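Local coordinates for pirin family protein (Acinetobacter baumannii, PDB 6D0P) that probably acts as an iron-dependent quercetin 2,3-dioxygenase of the pirin family, in the cupin superfamily, at residues V200-L211 and G225-V236. Numbering follows the deposited sequence. Where two conformers were deposited one is given.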
loop_
_atom_site.group_PDB
_atom_site.type_symbol
_atom_site.label_atom_id
_atom_site.label_comp_id
_atom_site.label_asym_id
_atom_site.label_seq_id
_atom_site.Cartn_x
_atom_site.Cartn_y
_atom_site.Cartn_z
ATOM N N VAL A 200 -13.365 -1.243 -13.630
ATOM C CA VAL A 200 -11.952 -1.588 -13.636
ATOM C C VAL A 200 -11.576 -2.042 -15.046
ATOM O O VAL A 200 -12.418 -2.564 -15.759
ATOM C CB VAL A 200 -11.693 -2.706 -12.608
ATOM C CG1 VAL A 200 -10.298 -3.314 -12.717
ATOM C CG2 VAL A 200 -11.965 -2.221 -11.198
ATOM N N PRO A 201 -10.322 -1.817 -15.461
ATOM C CA PRO A 201 -9.935 -2.324 -16.762
ATOM C C PRO A 201 -9.985 -3.855 -16.893
ATOM O O PRO A 201 -9.591 -4.601 -15.987
ATOM C CB PRO A 201 -8.504 -1.817 -16.966
ATOM C CG PRO A 201 -8.412 -0.613 -16.102
ATOM C CD PRO A 201 -9.253 -0.966 -14.904
ATOM N N GLU A 202 -10.475 -4.292 -18.041
ATOM C CA GLU A 202 -10.590 -5.697 -18.368
ATOM C C GLU A 202 -9.217 -6.364 -18.203
ATOM O O GLU A 202 -8.215 -5.814 -18.637
ATOM C CB GLU A 202 -11.084 -5.838 -19.810
ATOM C CG GLU A 202 -11.150 -7.262 -20.317
ATOM C CD GLU A 202 -12.198 -8.111 -19.619
ATOM O OE1 GLU A 202 -13.394 -7.756 -19.691
ATOM O OE2 GLU A 202 -11.816 -9.119 -19.004
ATOM N N GLY A 203 -9.173 -7.530 -17.567
ATOM C CA GLY A 203 -7.879 -8.267 -17.436
ATOM C C GLY A 203 -7.045 -7.859 -16.234
ATOM O O GLY A 203 -6.060 -8.541 -15.924
ATOM N N HIS A 204 -7.418 -6.794 -15.512
ATOM C CA HIS A 204 -6.615 -6.365 -14.361
ATOM C C HIS A 204 -6.885 -7.208 -13.104
ATOM O O HIS A 204 -8.023 -7.554 -12.807
ATOM C CB HIS A 204 -6.926 -4.907 -13.966
ATOM C CG HIS A 204 -6.206 -3.877 -14.774
ATOM N ND1 HIS A 204 -5.901 -2.629 -14.275
ATOM C CD2 HIS A 204 -5.690 -3.925 -16.013
ATOM C CE1 HIS A 204 -5.251 -1.950 -15.188
ATOM N NE2 HIS A 204 -5.105 -2.715 -16.253
ATOM N N THR A 205 -5.812 -7.510 -12.396
ATOM C CA THR A 205 -5.886 -7.960 -11.005
ATOM C C THR A 205 -6.749 -6.935 -10.269
ATOM O O THR A 205 -6.580 -5.742 -10.525
ATOM C CB THR A 205 -4.489 -7.968 -10.379
ATOM O OG1 THR A 205 -3.736 -8.962 -11.060
ATOM C CG2 THR A 205 -4.480 -8.205 -8.886
ATOM N N THR A 206 -7.647 -7.393 -9.390
ATOM C CA THR A 206 -8.549 -6.533 -8.683
ATOM C C THR A 206 -8.665 -7.029 -7.249
ATOM O O THR A 206 -9.163 -8.153 -7.005
ATOM C CB THR A 206 -9.925 -6.495 -9.357
ATOM O OG1 THR A 206 -9.793 -6.045 -10.708
ATOM C CG2 THR A 206 -10.883 -5.578 -8.635
ATOM N N LEU A 207 -8.129 -6.240 -6.328
ATOM C CA LEU A 207 -8.159 -6.562 -4.922
ATOM C C LEU A 207 -9.011 -5.527 -4.183
ATOM O O LEU A 207 -8.814 -4.314 -4.376
ATOM C CB LEU A 207 -6.725 -6.549 -4.384
ATOM C CG LEU A 207 -5.717 -7.376 -5.165
ATOM C CD1 LEU A 207 -4.329 -7.136 -4.622
ATOM C CD2 LEU A 207 -6.076 -8.865 -5.111
ATOM N N VAL A 208 -9.958 -5.992 -3.375
ATOM C CA VAL A 208 -10.783 -5.115 -2.535
ATOM C C VAL A 208 -10.318 -5.319 -1.099
ATOM O O VAL A 208 -10.400 -6.425 -0.564
ATOM C CB VAL A 208 -12.282 -5.402 -2.679
ATOM C CG1 VAL A 208 -13.128 -4.536 -1.751
ATOM C CG2 VAL A 208 -12.704 -5.254 -4.134
ATOM N N VAL A 209 -9.747 -4.272 -0.540
ATOM C CA VAL A 209 -9.224 -4.330 0.817
ATOM C C VAL A 209 -10.185 -3.571 1.739
ATOM O O VAL A 209 -10.487 -2.409 1.488
ATOM C CB VAL A 209 -7.806 -3.749 0.908
ATOM C CG1 VAL A 209 -7.262 -3.812 2.338
ATOM C CG2 VAL A 209 -6.863 -4.448 -0.050
ATOM N N VAL A 210 -10.683 -4.266 2.751
ATOM C CA VAL A 210 -11.526 -3.674 3.741
ATOM C C VAL A 210 -10.682 -3.513 5.002
ATOM O O VAL A 210 -10.327 -4.485 5.632
ATOM C CB VAL A 210 -12.793 -4.512 3.991
ATOM C CG1 VAL A 210 -13.688 -3.880 5.054
ATOM C CG2 VAL A 210 -13.553 -4.725 2.699
ATOM N N LEU A 211 -10.347 -2.277 5.348
ATOM C CA LEU A 211 -9.546 -2.026 6.527
ATOM C C LEU A 211 -10.402 -2.108 7.789
ATOM O O LEU A 211 -9.991 -2.724 8.794
ATOM C CB LEU A 211 -8.895 -0.645 6.416
ATOM C CG LEU A 211 -7.969 -0.443 5.225
ATOM C CD1 LEU A 211 -7.503 1.006 5.171
ATOM C CD2 LEU A 211 -6.781 -1.390 5.265
ATOM N N GLY A 225 -13.677 -6.250 8.397
ATOM C CA GLY A 225 -12.398 -5.550 8.516
ATOM C C GLY A 225 -11.194 -6.482 8.490
ATOM O O GLY A 225 -11.288 -7.662 8.825
ATOM N N LYS A 226 -10.077 -5.892 8.093
ATOM C CA LYS A 226 -8.796 -6.582 8.007
ATOM C C LYS A 226 -8.918 -7.718 6.988
ATOM O O LYS A 226 -8.426 -8.824 7.242
ATOM C CB LYS A 226 -8.360 -7.141 9.366
ATOM C CG LYS A 226 -8.371 -6.179 10.548
ATOM C CD LYS A 226 -7.884 -6.843 11.831
ATOM C CE LYS A 226 -8.351 -6.175 13.105
ATOM N NZ LYS A 226 -7.842 -4.793 13.225
ATOM N N THR A 227 -9.588 -7.447 5.855
ATOM C CA THR A 227 -9.830 -8.496 4.845
ATOM C C THR A 227 -9.421 -8.017 3.447
ATOM O O THR A 227 -9.575 -6.815 3.108
ATOM C CB THR A 227 -11.318 -8.887 4.788
ATOM O OG1 THR A 227 -11.753 -9.461 6.031
ATOM C CG2 THR A 227 -11.631 -9.907 3.716
ATOM N N VAL A 228 -8.881 -8.938 2.659
ATOM C CA VAL A 228 -8.669 -8.698 1.242
ATOM C C VAL A 228 -9.483 -9.735 0.455
ATOM O O VAL A 228 -9.424 -10.930 0.753
ATOM C CB VAL A 228 -7.188 -8.738 0.817
ATOM C CG1 VAL A 228 -6.487 -10.025 1.206
ATOM C CG2 VAL A 228 -7.056 -8.513 -0.682
ATOM N N ALA A 229 -10.247 -9.253 -0.507
ATOM C CA ALA A 229 -10.979 -10.083 -1.439
ATOM C C ALA A 229 -10.275 -10.016 -2.801
ATOM O O ALA A 229 -9.845 -8.954 -3.235
ATOM C CB ALA A 229 -12.411 -9.629 -1.567
ATOM N N ILE A 230 -10.225 -11.157 -3.479
ATOM C CA ILE A 230 -9.674 -11.268 -4.808
ATOM C C ILE A 230 -10.835 -11.478 -5.788
ATOM O O ILE A 230 -11.662 -12.399 -5.609
ATOM C CB ILE A 230 -8.643 -12.409 -4.833
ATOM C CG1 ILE A 230 -7.509 -12.079 -3.853
ATOM C CG2 ILE A 230 -8.130 -12.676 -6.245
ATOM C CD1 ILE A 230 -6.454 -13.106 -3.771
ATOM N N LEU A 231 -10.939 -10.591 -6.773
ATOM C CA LEU A 231 -11.973 -10.709 -7.810
ATOM C C LEU A 231 -11.314 -11.247 -9.087
ATOM O O LEU A 231 -10.084 -11.246 -9.224
ATOM C CB LEU A 231 -12.649 -9.364 -8.084
ATOM C CG LEU A 231 -13.216 -8.591 -6.896
ATOM C CD1 LEU A 231 -14.087 -7.447 -7.378
ATOM C CD2 LEU A 231 -13.993 -9.449 -5.937
ATOM N N SER A 232 -12.115 -11.749 -10.012
ATOM C CA SER A 232 -11.571 -12.304 -11.240
ATOM C C SER A 232 -10.945 -11.206 -12.116
ATOM O O SER A 232 -11.383 -10.036 -12.138
ATOM C CB SER A 232 -12.615 -13.086 -12.006
ATOM O OG SER A 232 -13.694 -12.233 -12.392
ATOM N N ARG A 233 -9.910 -11.600 -12.841
ATOM C CA ARG A 233 -9.268 -10.698 -13.810
ATOM C C ARG A 233 -10.228 -10.447 -14.974
ATOM O O ARG A 233 -10.318 -9.330 -15.470
ATOM C CB ARG A 233 -7.931 -11.259 -14.291
ATOM C CG ARG A 233 -6.857 -11.164 -13.228
ATOM C CD ARG A 233 -5.551 -11.779 -13.635
ATOM N NE ARG A 233 -4.576 -11.636 -12.564
ATOM C CZ ARG A 233 -3.377 -12.174 -12.581
ATOM N NH1 ARG A 233 -2.999 -12.900 -13.620
ATOM N NH2 ARG A 233 -2.553 -11.970 -11.568
ATOM N N GLU A 234 -10.984 -11.470 -15.344
ATOM C CA GLU A 234 -11.985 -11.351 -16.394
ATOM C C GLU A 234 -13.133 -10.475 -15.879
ATOM O O GLU A 234 -13.583 -10.664 -14.751
ATOM C CB GLU A 234 -12.509 -12.743 -16.783
ATOM C CG GLU A 234 -11.427 -13.735 -17.234
ATOM C CD GLU A 234 -10.299 -14.102 -16.258
ATOM O OE1 GLU A 234 -10.574 -14.241 -15.010
ATOM O OE2 GLU A 234 -9.114 -14.250 -16.744
ATOM N N GLY A 235 -13.635 -9.549 -16.704
ATOM C CA GLY A 235 -14.738 -8.668 -16.275
ATOM C C GLY A 235 -14.281 -7.225 -16.022
ATOM O O GLY A 235 -13.082 -6.937 -15.825
ATOM N N VAL A 236 -15.232 -6.304 -15.991
ATOM C CA VAL A 236 -14.878 -4.900 -15.836
ATOM C C VAL A 236 -15.628 -4.256 -14.676
ATOM O O VAL A 236 -15.321 -3.115 -14.352
ATOM C CB VAL A 236 -15.140 -4.094 -17.122
ATOM C CG1 VAL A 236 -14.200 -4.495 -18.229
ATOM C CG2 VAL A 236 -16.594 -4.174 -17.571
HETATM O O HOH W 1 -7.583 -10.212 -9.078
HETATM O O HOH W 2 -10.233 -3.093 11.387
#
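Val208 and Ala229 form the central hydrogen-bonded pair of two antiparallel strands, 205-210 and 227-231: Ala229 N reaches Val208 O at 2.8 Å, and Val208 N returns a bond to Ala229 O. Val210 N donates to Thr227 O, while Val210 O takes Thr227 N and, weakly, Lys226 N, which also donates to Leu211 O from above its carbonyl plane; with Lys226 and Thr227 both facing Val210, this is a G1 beta bulge. At the other end Leu231 N bonds to Thr206 O, but a water bridges Thr206 N (2.8 Å) and Leu231 O (2.7 Å) in place of a direct return bond.

Side chains meet on both faces. On one, Leu207 and Ile230 run side by side, CD2 to CG1 3.7 Å, and Val209 CG2 meets Val228 CG2. On the other, Leu231 CD1 rests against both Thr206 CG2 (3.9 Å) and Val208 CG2.

Polar contacts tie the loops beyond the strands. Glu202, bent at chi2 (67°), turns its carboxylate toward Gly235, whose N donates to OE2 at 3.0 Å from the syn side, 30° out of the carboxylate plane. Gly203 N, in the type II turn Pro201-His204, donates to Arg233 O, and a nearly straight bond joins Val200 N to Val236 O (2.8 Å). NE and NH2 of the extended Arg233 each make a weak hydrogen bond to Thr205 OG1, which meets the guanidinium obliquely and also hydrogen-bonds to Ser39 O.

Both strands belong to the beta-sandwich of the C-terminal cupin domain. Strand 205-210 continues the sheet into strand 245-253, and strand 227-231 is flanked by strand 7-12; Phe238 of strand 237-242 packs on Thr206, Val208 and Leu231.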